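Putative alpha-L-fucosidase (PDB 3EYP) probably hydrolyses alpha-L-fucosides, with a TIM-barrel-like catalytic domain joined to an F5/8 type C domain. Local coordinates at residues A[256-261]-A[295-300]; A[220-225]-A[287-292]; A[124-129]-A[163-168]; A[26-31]-A[47-52]. All coordinates share one frame; numbering follows the deposited sequence.

Interaction 1: residues A[256-261]-A[295-300]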
loop_
_atom_site.group_PDB
_atom_site.type_symbol
_atom_site.label_atom_id
_atom_site.label_comp_id
_atom_site.label_asym_id
_atom_site.label_seq_id
_atom_site.Cartn_x
_atom_site.Cartn_y
_atom_site.Cartn_z
ATOM N N VAL A 256 -6.442 -0.763 -5.436
ATOM C CA VAL A 256 -7.013 -1.351 -6.629
ATOM C C VAL A 256 -7.822 -2.589 -6.259
ATOM O O VAL A 256 -7.589 -3.246 -5.241
ATOM C CB VAL A 256 -5.878 -1.687 -7.676
ATOM C CG1 VAL A 256 -4.908 -2.720 -7.087
ATOM C CG2 VAL A 256 -6.411 -2.158 -8.976
ATOM N N SER A 257 -8.837 -2.823 -7.026
ATOM C CA SER A 257 -9.599 -4.036 -6.907
ATOM C C SER A 257 -9.052 -5.204 -7.736
ATOM O O SER A 257 -8.547 -5.087 -8.856
ATOM C CB SER A 257 -11.076 -3.790 -7.264
ATOM O OG SER A 257 -11.892 -4.871 -6.823
ATOM N N ILE A 258 -9.174 -6.380 -7.157
ATOM C CA ILE A 258 -8.806 -7.604 -7.882
ATOM C C ILE A 258 -9.823 -7.915 -9.013
ATOM O O ILE A 258 -9.582 -8.748 -9.871
ATOM C CB ILE A 258 -8.687 -8.818 -6.924
ATOM C CG1 ILE A 258 -7.739 -9.893 -7.480
ATOM C CG2 ILE A 258 -10.101 -9.455 -6.570
ATOM C CD1 ILE A 258 -7.313 -10.854 -6.313
ATOM N N ARG A 259 -10.942 -7.201 -8.989
ATOM C CA ARG A 259 -12.006 -7.313 -10.002
ATOM C C ARG A 259 -12.284 -5.955 -10.668
ATOM O O ARG A 259 -11.702 -4.978 -10.271
ATOM C CB ARG A 259 -13.303 -7.816 -9.365
ATOM C CG ARG A 259 -13.233 -9.253 -8.872
ATOM C CD ARG A 259 -14.235 -9.564 -7.714
ATOM N NE ARG A 259 -14.264 -10.988 -7.494
ATOM C CZ ARG A 259 -15.225 -11.794 -7.921
ATOM N NH1 ARG A 259 -16.268 -11.287 -8.557
ATOM N NH2 ARG A 259 -15.119 -13.108 -7.727
ATOM N N PRO A 260 -13.155 -5.915 -11.687
ATOM C CA PRO A 260 -13.470 -4.627 -12.309
ATOM C C PRO A 260 -14.180 -3.681 -11.334
ATOM O O PRO A 260 -13.929 -2.460 -11.353
ATOM C CB PRO A 260 -14.367 -5.002 -13.489
ATOM C CG PRO A 260 -13.898 -6.422 -13.887
ATOM C CD PRO A 260 -13.620 -7.056 -12.514
ATOM N N SER A 261 -14.946 -4.261 -10.412
ATOM C CA SER A 261 -15.701 -3.459 -9.432
ATOM C C SER A 261 -15.156 -3.655 -8.028
ATOM O O SER A 261 -14.433 -4.595 -7.770
ATOM C CB SER A 261 -17.210 -3.824 -9.405
ATOM O OG SER A 261 -17.925 -3.707 -10.646
ATOM N N ASN A 295 -8.118 -5.047 -3.074
ATOM C CA ASN A 295 -9.511 -5.387 -2.690
ATOM C C ASN A 295 -10.001 -6.747 -3.152
ATOM O O ASN A 295 -9.964 -7.086 -4.344
ATOM C CB ASN A 295 -10.474 -4.290 -3.161
ATOM C CG ASN A 295 -11.912 -4.623 -2.853
ATOM O OD1 ASN A 295 -12.351 -4.515 -1.710
ATOM N ND2 ASN A 295 -12.656 -4.992 -3.880
ATOM N N PHE A 296 -10.433 -7.529 -2.147
ATOM C CA PHE A 296 -11.161 -8.798 -2.311
ATOM C C PHE A 296 -12.589 -8.585 -1.781
ATOM O O PHE A 296 -12.763 -8.429 -0.559
ATOM C CB PHE A 296 -10.555 -9.909 -1.432
ATOM C CG PHE A 296 -9.086 -10.188 -1.682
ATOM C CD1 PHE A 296 -8.704 -11.269 -2.429
ATOM C CD2 PHE A 296 -8.114 -9.346 -1.177
ATOM C CE1 PHE A 296 -7.372 -11.568 -2.664
ATOM C CE2 PHE A 296 -6.771 -9.605 -1.422
ATOM C CZ PHE A 296 -6.391 -10.732 -2.170
ATOM N N PRO A 297 -13.620 -8.537 -2.677
ATOM C CA PRO A 297 -14.998 -8.349 -2.187
ATOM C C PRO A 297 -15.720 -9.670 -1.834
ATOM O O PRO A 297 -15.859 -10.550 -2.679
ATOM C CB PRO A 297 -15.683 -7.626 -3.380
ATOM C CG PRO A 297 -15.023 -8.227 -4.567
ATOM C CD PRO A 297 -13.550 -8.321 -4.134
ATOM N N PRO A 298 -16.082 -9.860 -0.551
ATOM C CA PRO A 298 -16.841 -11.058 -0.180
ATOM C C PRO A 298 -18.199 -11.096 -0.881
ATOM O O PRO A 298 -18.819 -10.071 -1.181
ATOM C CB PRO A 298 -17.013 -10.907 1.311
ATOM C CG PRO A 298 -15.913 -9.889 1.736
ATOM C CD PRO A 298 -15.858 -8.988 0.595
ATOM N N ASP A 299 -18.646 -12.307 -1.105
ATOM C CA ASP A 299 -19.915 -12.555 -1.737
ATOM C C ASP A 299 -21.099 -12.562 -0.777
ATOM O O ASP A 299 -21.009 -12.216 0.375
ATOM C CB ASP A 299 -19.844 -13.829 -2.598
ATOM C CG ASP A 299 -19.954 -15.081 -1.806
ATOM O OD1 ASP A 299 -19.781 -14.972 -0.562
ATOM O OD2 ASP A 299 -20.277 -16.140 -2.434
ATOM N N ARG A 300 -22.235 -12.980 -1.293
ATOM C CA ARG A 300 -23.442 -12.931 -0.500
ATOM C C ARG A 300 -23.427 -14.028 0.555
ATOM O O ARG A 300 -24.218 -14.006 1.436
ATOM C CB ARG A 300 -24.692 -13.067 -1.353
ATOM C CG ARG A 300 -24.975 -11.859 -2.197
ATOM C CD ARG A 300 -26.296 -11.941 -2.967
ATOM N NE ARG A 300 -26.473 -10.686 -3.689
ATOM C CZ ARG A 300 -27.331 -10.498 -4.669
ATOM N NH1 ARG A 300 -28.151 -11.486 -5.015
ATOM N NH2 ARG A 300 -27.392 -9.305 -5.271
#
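Asn-295 is held to Ser-257 and its two chain neighbours by three hydrogen bonds, two from its backbone and one from its amide. Asn-295 N donates to Val-256 O at 2.9 Å, and Asn-295 O accepts from Ile-258 N at 3.0 Å, a parallel bridge that brackets Ser-257. The side chains of Ser-257 and Asn-295 leave the sheet on the same face. With CG of Asn-295 anti to its backbone N (chi1 177°), the amide runs alongside the serine, and Asn-295 ND2 gives a nearly straight bond to Ser-257 OG (3.0 Å, 163° at the hydrogen) that lies close to the amide plane. The hydroxyl passes its own proton on, from Ser-257 OG to Ser-261 O at 2.7 Å, approaching from above the carbonyl plane; this draws the turn after the strand back over its end. Asn-295 OD1 bonds His-27 ND1 and ND2 also reaches Trp-262 O, which fixes the flip of the amide. Packing continues outward: Ile-258 CD1 touches Phe-296 CE1 at 3.7 Å, and Ile-258 CG2 lies 3.3 Å from Asn-295 O. Farther along, the extended arm of Arg-259 crosses Pro-297, its CD 3.5 Å from Pro-297 CG, while the guanidinium makes salt bridges with Asp-308 and Asp-269. The contact ties the C-terminal ends of the adjacent parallel strands 253-257 and 291-295; Phe-296 continues onto strand 22-26 on one hand and helix 306-323 on the other, where Ile-258 and Pro-297 also meet Asp-308.

Interaction 2: residues A[220-225]-A[287-292]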
loop_
_atom_site.group_PDB
_atom_site.type_symbol
_atom_site.label_atom_id
_atom_site.label_comp_id
_atom_site.label_asym_id
_atom_site.label_seq_id
_atom_site.Cartn_x
_atom_site.Cartn_y
_atom_site.Cartn_z
ATOM N N CYS A 220 8.099 7.993 -8.073
ATOM C CA CYS A 220 7.124 8.220 -7.046
ATOM C C CYS A 220 7.860 8.538 -5.747
ATOM O O CYS A 220 8.365 7.652 -5.092
ATOM C CB CYS A 220 6.225 6.972 -6.887
ATOM S SG CYS A 220 4.933 7.192 -5.627
ATOM N N TRP A 221 7.868 9.806 -5.374
ATOM C CA TRP A 221 8.498 10.243 -4.124
ATOM C C TRP A 221 7.534 10.109 -2.955
ATOM O O TRP A 221 6.291 10.181 -3.122
ATOM C CB TRP A 221 8.997 11.690 -4.214
ATOM C CG TRP A 221 9.763 11.973 -5.450
ATOM C CD1 TRP A 221 9.275 12.553 -6.577
ATOM C CD2 TRP A 221 11.133 11.637 -5.731
ATOM N NE1 TRP A 221 10.255 12.619 -7.529
ATOM C CE2 TRP A 221 11.406 12.083 -7.037
ATOM C CE3 TRP A 221 12.161 11.038 -5.003
ATOM C CZ2 TRP A 221 12.651 11.912 -7.641
ATOM C CZ3 TRP A 221 13.419 10.880 -5.615
ATOM C CH2 TRP A 221 13.645 11.318 -6.901
ATOM N N ALA A 222 8.111 9.906 -1.766
ATOM C CA ALA A 222 7.299 9.747 -0.580
ATOM C C ALA A 222 6.792 11.094 -0.139
ATOM O O ALA A 222 5.839 11.196 0.645
ATOM C CB ALA A 222 8.091 9.087 0.545
ATOM N N THR A 223 7.541 12.114 -0.548
ATOM C CA THR A 223 7.211 13.518 -0.315
ATOM C C THR A 223 6.371 14.116 -1.433
ATOM O O THR A 223 6.497 13.763 -2.627
ATOM C CB THR A 223 8.514 14.411 -0.165
ATOM O OG1 THR A 223 9.432 14.177 -1.265
ATOM C CG2 THR A 223 9.205 14.130 1.142
ATOM N N THR A 224 5.572 15.088 -1.027
ATOM C CA THR A 224 4.793 15.923 -1.932
ATOM C C THR A 224 4.300 17.146 -1.173
ATOM O O THR A 224 4.442 17.224 0.044
ATOM C CB THR A 224 3.572 15.157 -2.639
ATOM O OG1 THR A 224 3.195 15.861 -3.833
ATOM C CG2 THR A 224 2.325 14.975 -1.728
ATOM N N ASP A 225 3.688 18.058 -1.886
ATOM C CA ASP A 225 3.134 19.266 -1.253
ATOM C C ASP A 225 1.763 18.903 -0.694
ATOM O O ASP A 225 0.993 18.214 -1.350
ATOM C CB ASP A 225 3.002 20.418 -2.236
ATOM C CG ASP A 225 4.341 21.162 -2.481
ATOM O OD1 ASP A 225 5.324 20.918 -1.745
ATOM O OD2 ASP A 225 4.412 21.961 -3.470
ATOM N N GLY A 287 6.802 -1.934 -6.057
ATOM C CA GLY A 287 8.073 -1.727 -6.750
ATOM C C GLY A 287 8.289 -0.294 -7.263
ATOM O O GLY A 287 9.144 -0.063 -8.080
ATOM N N ARG A 288 7.441 0.636 -6.819
ATOM C CA ARG A 288 7.603 2.051 -7.052
ATOM C C ARG A 288 7.368 2.866 -5.791
ATOM O O ARG A 288 6.578 3.799 -5.750
ATOM C CB ARG A 288 6.673 2.573 -8.182
ATOM C CG ARG A 288 6.841 1.938 -9.543
ATOM C CD ARG A 288 5.901 2.599 -10.580
ATOM N NE ARG A 288 6.237 2.127 -11.913
ATOM C CZ ARG A 288 5.591 2.477 -13.013
ATOM N NH1 ARG A 288 4.553 3.282 -12.941
ATOM N NH2 ARG A 288 5.995 2.014 -14.183
ATOM N N ASN A 289 7.996 2.429 -4.720
ATOM C CA ASN A 289 8.101 3.217 -3.507
ATOM C C ASN A 289 6.748 3.508 -2.846
ATOM O O ASN A 289 6.511 4.567 -2.278
ATOM C CB ASN A 289 8.899 4.510 -3.730
ATOM C CG ASN A 289 9.203 5.246 -2.434
ATOM O OD1 ASN A 289 9.439 4.619 -1.413
ATOM N ND2 ASN A 289 9.223 6.571 -2.474
ATOM N N SER A 290 5.862 2.528 -2.968
ATOM C CA SER A 290 4.509 2.610 -2.475
ATOM C C SER A 290 4.121 1.296 -1.775
ATOM O O SER A 290 4.992 0.481 -1.397
ATOM C CB SER A 290 3.545 2.885 -3.644
ATOM O OG SER A 290 2.212 3.117 -3.239
ATOM N N VAL A 291 2.821 1.172 -1.496
ATOM C CA VAL A 291 2.272 0.000 -0.803
ATOM C C VAL A 291 0.984 -0.353 -1.566
ATOM O O VAL A 291 0.242 0.539 -2.046
ATOM C CB VAL A 291 1.959 0.285 0.716
ATOM C CG1 VAL A 291 0.991 -0.815 1.373
ATOM C CG2 VAL A 291 3.229 0.469 1.586
ATOM N N LEU A 292 0.745 -1.644 -1.712
ATOM C CA LEU A 292 -0.414 -2.149 -2.486
ATOM C C LEU A 292 -1.578 -2.572 -1.591
ATOM O O LEU A 292 -1.434 -3.399 -0.710
ATOM C CB LEU A 292 0.024 -3.290 -3.385
ATOM C CG LEU A 292 -1.043 -4.077 -4.187
ATOM C CD1 LEU A 292 -1.882 -3.122 -5.078
ATOM C CD2 LEU A 292 -0.416 -5.261 -5.037
HETATM O O HOH W 1 5.251 7.281 -2.199
#
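Arg-288 and Asn-289, in the loop leading into the barrel strand 291-295, meet the chain just before the short strand 223-224, which pairs with 248-249 in a two-stranded antiparallel sheet. Arg-288 contributes its carbonyl: Arg-288 O lies 3.4 Å from Cys-220 CB, with the sulfur a little farther off. Its guanidinium turns elsewhere, NH1 bonding Ala-216 O. Asn-289 makes the direct polar contact. With a backbone in the left-handed region (phi 63°) and CG anti to the backbone N (chi1 -171°), it reaches across so that the amide lies beside Cys-220 and Ala-222. Asn-289 ND2 donates to Cys-220 O in a bond 3.0 Å long and nearly straight at 167°, lying in both the carbonyl and the amide plane. Asn-289 OD1 takes the backbone N of His-421, so the two ends of one amide join the loop before 223-224 to the chain just before strand 423-432; Trp-423 of that strand packs on Asn-289. The carbonyl of Asn-289 accepts from Tyr-18 OH and from a water, which sits 3.0 Å from Asn-289 O and 3.2 Å from Trp-221 O and donates to both. Ser-290 then turns its OG to Ala-252 O and Thr-254 OG1.

Interaction 3: residues A[124-129]-A[163-168]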
loop_
_atom_site.group_PDB
_atom_site.type_symbol
_atom_site.label_atom_id
_atom_site.label_comp_id
_atom_site.label_asym_id
_atom_site.label_seq_id
_atom_site.Cartn_x
_atom_site.Cartn_y
_atom_site.Cartn_z
ATOM N N LEU A 124 -14.163 3.910 7.302
ATOM C CA LEU A 124 -15.402 4.553 7.828
ATOM C C LEU A 124 -15.688 5.813 7.016
ATOM O O LEU A 124 -15.073 6.838 7.216
ATOM C CB LEU A 124 -15.250 4.920 9.298
ATOM C CG LEU A 124 -16.460 5.444 10.087
ATOM C CD1 LEU A 124 -17.575 4.349 10.195
ATOM C CD2 LEU A 124 -16.009 5.915 11.418
ATOM N N GLY A 125 -16.633 5.658 6.084
ATOM C CA GLY A 125 -16.894 6.580 4.981
ATOM C C GLY A 125 -17.207 7.998 5.410
ATOM O O GLY A 125 -18.199 8.230 6.084
ATOM N N PRO A 126 -16.322 8.980 5.085
ATOM C CA PRO A 126 -16.713 10.334 5.479
ATOM C C PRO A 126 -17.994 10.880 4.893
ATOM O O PRO A 126 -18.801 11.448 5.616
ATOM C CB PRO A 126 -15.511 11.200 5.104
ATOM C CG PRO A 126 -14.363 10.265 5.120
ATOM C CD PRO A 126 -14.897 8.890 4.731
ATOM N N HIS A 127 -18.164 10.767 3.587
ATOM C CA HIS A 127 -19.417 11.151 2.949
ATOM C C HIS A 127 -20.434 10.033 3.243
ATOM O O HIS A 127 -20.153 8.850 3.066
ATOM C CB HIS A 127 -19.290 11.372 1.444
ATOM C CG HIS A 127 -20.584 11.695 0.762
ATOM N ND1 HIS A 127 -21.345 12.816 1.057
ATOM C CD2 HIS A 127 -21.234 11.059 -0.238
ATOM C CE1 HIS A 127 -22.401 12.853 0.266
ATOM N NE2 HIS A 127 -22.373 11.780 -0.509
ATOM N N ASP A 128 -21.588 10.455 3.731
ATOM C CA ASP A 128 -22.673 9.493 4.159
ATOM C C ASP A 128 -23.975 9.879 3.528
ATOM O O ASP A 128 -24.638 10.880 3.922
ATOM C CB ASP A 128 -22.723 9.484 5.716
ATOM C CG ASP A 128 -23.622 8.410 6.306
ATOM O OD1 ASP A 128 -24.684 8.122 5.745
ATOM O OD2 ASP A 128 -23.210 7.839 7.352
ATOM N N ARG A 129 -24.348 9.116 2.515
ATOM C CA ARG A 129 -25.547 9.390 1.754
ATOM C C ARG A 129 -26.805 9.171 2.580
ATOM O O ARG A 129 -27.830 9.856 2.378
ATOM C CB ARG A 129 -25.609 8.559 0.470
ATOM C CG ARG A 129 -24.608 8.947 -0.551
ATOM C CD ARG A 129 -24.475 7.890 -1.595
ATOM N NE ARG A 129 -23.386 8.158 -2.511
ATOM C CZ ARG A 129 -22.562 7.264 -2.980
ATOM N NH1 ARG A 129 -22.662 5.997 -2.592
ATOM N NH2 ARG A 129 -21.576 7.656 -3.782
ATOM N N THR A 163 -6.795 3.728 9.576
ATOM C CA THR A 163 -8.139 4.336 9.382
ATOM C C THR A 163 -8.114 4.997 8.033
ATOM O O THR A 163 -7.182 5.719 7.708
ATOM C CB THR A 163 -8.469 5.370 10.491
ATOM O OG1 THR A 163 -8.648 4.700 11.735
ATOM C CG2 THR A 163 -9.729 6.131 10.221
ATOM N N TRP A 164 -9.123 4.699 7.229
ATOM C CA TRP A 164 -9.176 5.136 5.821
ATOM C C TRP A 164 -10.290 6.134 5.627
ATOM O O TRP A 164 -11.474 5.828 5.891
ATOM C CB TRP A 164 -9.422 3.964 4.922
ATOM C CG TRP A 164 -8.582 3.827 3.718
ATOM C CD1 TRP A 164 -7.324 3.330 3.652
ATOM C CD2 TRP A 164 -8.965 4.126 2.380
ATOM N NE1 TRP A 164 -6.872 3.350 2.358
ATOM C CE2 TRP A 164 -7.873 3.801 1.550
ATOM C CE3 TRP A 164 -10.124 4.651 1.801
ATOM C CZ2 TRP A 164 -7.910 3.961 0.157
ATOM C CZ3 TRP A 164 -10.149 4.817 0.422
ATOM C CH2 TRP A 164 -9.048 4.448 -0.372
ATOM N N TRP A 165 -9.913 7.298 5.091
ATOM C CA TRP A 165 -10.888 8.364 4.788
ATOM C C TRP A 165 -10.957 8.583 3.290
ATOM O O TRP A 165 -10.093 9.246 2.713
ATOM C CB TRP A 165 -10.557 9.678 5.485
ATOM C CG TRP A 165 -10.763 9.665 6.982
ATOM C CD1 TRP A 165 -11.634 8.893 7.660
ATOM C CD2 TRP A 165 -10.087 10.467 7.964
ATOM N NE1 TRP A 165 -11.564 9.144 8.987
ATOM C CE2 TRP A 165 -10.594 10.086 9.224
ATOM C CE3 TRP A 165 -9.105 11.459 7.904
ATOM C CZ2 TRP A 165 -10.185 10.690 10.419
ATOM C CZ3 TRP A 165 -8.662 12.036 9.089
ATOM C CH2 TRP A 165 -9.232 11.681 10.335
ATOM N N ASP A 166 -11.969 7.982 2.673
ATOM C CA ASP A 166 -12.218 8.128 1.225
ATOM C C ASP A 166 -12.588 9.566 0.946
ATOM O O ASP A 166 -13.381 10.181 1.666
ATOM C CB ASP A 166 -13.343 7.200 0.778
ATOM C CG ASP A 166 -13.390 6.917 -0.696
ATOM O OD1 ASP A 166 -13.131 7.791 -1.556
ATOM O OD2 ASP A 166 -13.836 5.806 -1.026
ATOM N N GLY A 167 -12.029 10.104 -0.124
ATOM C CA GLY A 167 -12.343 11.477 -0.517
ATOM C C GLY A 167 -13.598 11.658 -1.369
ATOM O O GLY A 167 -14.137 12.777 -1.506
ATOM N N ALA A 168 -14.077 10.562 -1.912
ATOM C CA ALA A 168 -15.272 10.614 -2.804
ATOM C C ALA A 168 -16.451 11.249 -2.078
ATOM O O ALA A 168 -16.865 10.821 -0.992
ATOM C CB ALA A 168 -15.662 9.252 -3.295
HETATM O O HOH W 2 -16.166 9.975 1.425
#
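Pro-126 packs against Trp-165 and the following backbone, the principal apolar contact of this pair. The two side chains cross at about a right angle: Pro-126 CG lies 3.9 Å from Trp-165 CB and 3.6 Å from Asp-166 O. CG of Trp-165 stands anti to its carbonyl carbon (chi1 -70°), which leaves the indole beside the proline, with Leu-124 O at the ring edge, 4.0 Å from Trp-165 CD1. Pro-126 also touches Tyr-178 of helix 175-188. Beyond the proline, His-127 CB rests 3.5 Å from Ala-168 O. Polar bridging falls to one water. It accepts from His-127 N at 3.0 Å and donates to Asp-166 O at 2.8 Å and Ala-168 O at 2.7 Å, thereby linking three backbone groups of the two loops. Within 163-168, Asp-166 OD1 accepts from Ala-168 N at 2.9 Å, from above the carboxylate plane, closing an Asx turn. The same carboxylate bonds Tyr-123 OH through OD2, and OD1 and OD2 each bond a glycerol, probably from the crystallisation liquor. Loops following the adjacent parallel strands 119-124 and 162-164 thus run side by side at the C-terminal end of a TIM-barrel-like sheet, the end where glycosidases of this fold place their active site.

Interaction 4: residues A[26-31]-A[47-52]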
loop_
_atom_site.group_PDB
_atom_site.type_symbol
_atom_site.label_atom_id
_atom_site.label_comp_id
_atom_site.label_asym_id
_atom_site.label_seq_id
_atom_site.Cartn_x
_atom_site.Cartn_y
_atom_site.Cartn_z
ATOM N N PHE A 26 -11.440 -5.082 2.008
ATOM C CA PHE A 26 -12.623 -5.944 2.008
ATOM C C PHE A 26 -13.828 -5.050 1.904
ATOM O O PHE A 26 -14.296 -4.487 2.905
ATOM C CB PHE A 26 -12.750 -6.789 3.278
ATOM C CG PHE A 26 -11.712 -7.880 3.408
ATOM C CD1 PHE A 26 -11.514 -8.768 2.411
ATOM C CD2 PHE A 26 -10.961 -7.997 4.566
ATOM C CE1 PHE A 26 -10.578 -9.743 2.517
ATOM C CE2 PHE A 26 -10.013 -8.988 4.684
ATOM C CZ PHE A 26 -9.800 -9.839 3.661
ATOM N N HIS A 27 -14.298 -4.878 0.674
ATOM C CA HIS A 27 -15.483 -4.092 0.389
ATOM C C HIS A 27 -16.717 -5.023 0.455
ATOM O O HIS A 27 -16.909 -5.889 -0.390
ATOM C CB HIS A 27 -15.451 -3.435 -0.991
ATOM C CG HIS A 27 -14.730 -2.132 -1.021
ATOM N ND1 HIS A 27 -13.369 -2.052 -0.840
ATOM C CD2 HIS A 27 -15.176 -0.850 -1.156
ATOM C CE1 HIS A 27 -13.003 -0.779 -0.869
ATOM N NE2 HIS A 27 -14.072 -0.027 -1.069
ATOM N N PHE A 28 -17.470 -4.816 1.519
ATOM C CA PHE A 28 -18.616 -5.659 1.885
ATOM C C PHE A 28 -19.635 -4.822 2.648
ATOM O O PHE A 28 -19.306 -3.972 3.510
ATOM C CB PHE A 28 -18.114 -6.820 2.725
ATOM C CG PHE A 28 -19.178 -7.816 3.177
ATOM C CD1 PHE A 28 -19.836 -8.638 2.239
ATOM C CD2 PHE A 28 -19.354 -8.042 4.538
ATOM C CE1 PHE A 28 -20.726 -9.599 2.658
ATOM C CE2 PHE A 28 -20.273 -9.010 4.993
ATOM C CZ PHE A 28 -20.963 -9.780 4.078
ATOM N N GLY A 29 -20.867 -5.064 2.302
ATOM C CA GLY A 29 -21.962 -4.394 2.975
ATOM C C GLY A 29 -23.293 -4.611 2.309
ATOM O O GLY A 29 -23.537 -5.600 1.641
ATOM N N ILE A 30 -24.152 -3.617 2.481
ATOM C CA ILE A 30 -25.516 -3.734 1.976
ATOM C C ILE A 30 -25.513 -3.748 0.433
ATOM O O ILE A 30 -26.325 -4.412 -0.204
ATOM C CB ILE A 30 -26.460 -2.621 2.598
ATOM C CG1 ILE A 30 -27.926 -2.964 2.328
ATOM C CG2 ILE A 30 -26.084 -1.211 2.115
ATOM C CD1 ILE A 30 -28.829 -2.200 3.297
ATOM N N ASN A 31 -24.578 -3.029 -0.159
ATOM C CA ASN A 31 -24.489 -3.018 -1.645
ATOM C C ASN A 31 -24.403 -4.424 -2.265
ATOM O O ASN A 31 -24.895 -4.703 -3.364
ATOM C CB ASN A 31 -23.265 -2.242 -2.180
ATOM C CG ASN A 31 -23.313 -0.751 -1.961
ATOM O OD1 ASN A 31 -24.290 -0.173 -1.547
ATOM N ND2 ASN A 31 -22.190 -0.093 -2.309
ATOM N N ALA A 47 -33.066 -4.838 5.963
ATOM C CA ALA A 47 -33.496 -6.241 5.975
ATOM C C ALA A 47 -32.715 -7.122 4.979
ATOM O O ALA A 47 -32.511 -8.323 5.201
ATOM C CB ALA A 47 -35.003 -6.377 5.633
ATOM N N ILE A 48 -32.348 -6.535 3.834
ATOM C CA ILE A 48 -31.708 -7.317 2.758
ATOM C C ILE A 48 -30.321 -7.830 3.099
ATOM O O ILE A 48 -29.801 -8.703 2.415
ATOM C CB ILE A 48 -31.638 -6.569 1.374
ATOM C CG1 ILE A 48 -30.565 -5.454 1.377
ATOM C CG2 ILE A 48 -32.980 -5.948 0.993
ATOM C CD1 ILE A 48 -30.339 -4.825 -0.090
ATOM N N PHE A 49 -29.717 -7.303 4.155
ATOM C CA PHE A 49 -28.371 -7.722 4.512
ATOM C C PHE A 49 -28.469 -9.033 5.251
ATOM O O PHE A 49 -28.941 -9.140 6.361
ATOM C CB PHE A 49 -27.615 -6.665 5.348
ATOM C CG PHE A 49 -26.204 -7.068 5.701
ATOM C CD1 PHE A 49 -25.162 -6.814 4.822
ATOM C CD2 PHE A 49 -25.912 -7.740 6.874
ATOM C CE1 PHE A 49 -23.849 -7.152 5.102
ATOM C CE2 PHE A 49 -24.580 -8.111 7.166
ATOM C CZ PHE A 49 -23.546 -7.793 6.283
ATOM N N ASN A 50 -27.949 -10.050 4.594
ATOM C CA ASN A 50 -28.149 -11.381 5.031
ATOM C C ASN A 50 -27.164 -12.416 4.486
ATOM O O ASN A 50 -27.579 -13.340 3.789
ATOM C CB ASN A 50 -29.572 -11.807 4.611
ATOM C CG ASN A 50 -30.051 -12.977 5.373
ATOM O OD1 ASN A 50 -29.591 -13.243 6.484
ATOM N ND2 ASN A 50 -30.984 -13.704 4.795
ATOM N N PRO A 51 -25.884 -12.313 4.863
ATOM C CA PRO A 51 -24.918 -13.339 4.425
ATOM C C PRO A 51 -25.214 -14.680 5.026
ATOM O O PRO A 51 -25.666 -14.751 6.138
ATOM C CB PRO A 51 -23.595 -12.814 4.923
ATOM C CG PRO A 51 -23.956 -11.841 6.046
ATOM C CD PRO A 51 -25.246 -11.231 5.633
ATOM N N THR A 52 -24.974 -15.725 4.257
ATOM C CA THR A 52 -25.514 -17.047 4.613
ATOM C C THR A 52 -24.498 -18.016 5.136
ATOM O O THR A 52 -24.851 -19.008 5.759
ATOM C CB THR A 52 -26.312 -17.638 3.487
ATOM O OG1 THR A 52 -25.546 -17.675 2.259
ATOM C CG2 THR A 52 -27.638 -16.780 3.316
#
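The long loop after the first barrel strand, 22-26, folds back on itself here, and an aromatic pair closes the return. Phe-28 and Phe-49 meet as an offset edge-to-face pair, the edge of Phe-49 toward the face of Phe-28, with centroids 5.5 Å apart and planes at 62°. The nearest carbons are Phe-28 CE2 and Phe-49 CZ, 3.7 Å apart. CG of each phenylalanine is anti to its backbone N (chi1 -179° in both), which carries each ring toward the other. Pro-51 adds to both: its CB lies 4.1 Å from Phe-28 CZ, at the edge of that ring, and its CD sits over the rim of one face of Phe-49, 3.5 Å above the plane. At the edge of Phe-49, in its plane, Gly-29 O comes within 3.8 Å of Phe-49 CD1. A second apolar contact follows along the chain, where Ile-30 and Ile-48 cross at about a right angle through their CG1 atoms, 3.8 Å apart. Phe-33 and Phe-81 extend the aromatic cluster round Phe-49, while Val-105 of helix 105-116 touches the same ring. Next to Phe-28, His-27 binds a glycerol through NE2. An aromatic and aliphatic core within a long strand-to-helix loop, at the C-terminal end of the strands, fits a TIM-barrel-like glycosidase, whose loops at that end surround the sugar pocket.

Overall arrangement
From the N terminus, interaction 4 comes first, closing a return within the loop between strand 22-26 and helix 56-65. Interaction 3 follows in series, spanning the helices between strands 119-124 and 162-164. Interactions 2 and 1 come later and cross, since their segments alternate along the chain: 220-225, 256-261, 287-292, 295-300. They touch through Val-256 and Leu-292 on neighbouring strands, although their centres lie 24 Å apart. No contact nests within another. Interactions 1 and 4, with centres 13 Å apart, pack where Phe-296 meets Phe-26 and Asp-299 meets Phe-28. Interaction 3 touches none of the others, but shares the parallel sheet with interactions 1 and 2. Interaction 2 lies closest to the C-terminal domain.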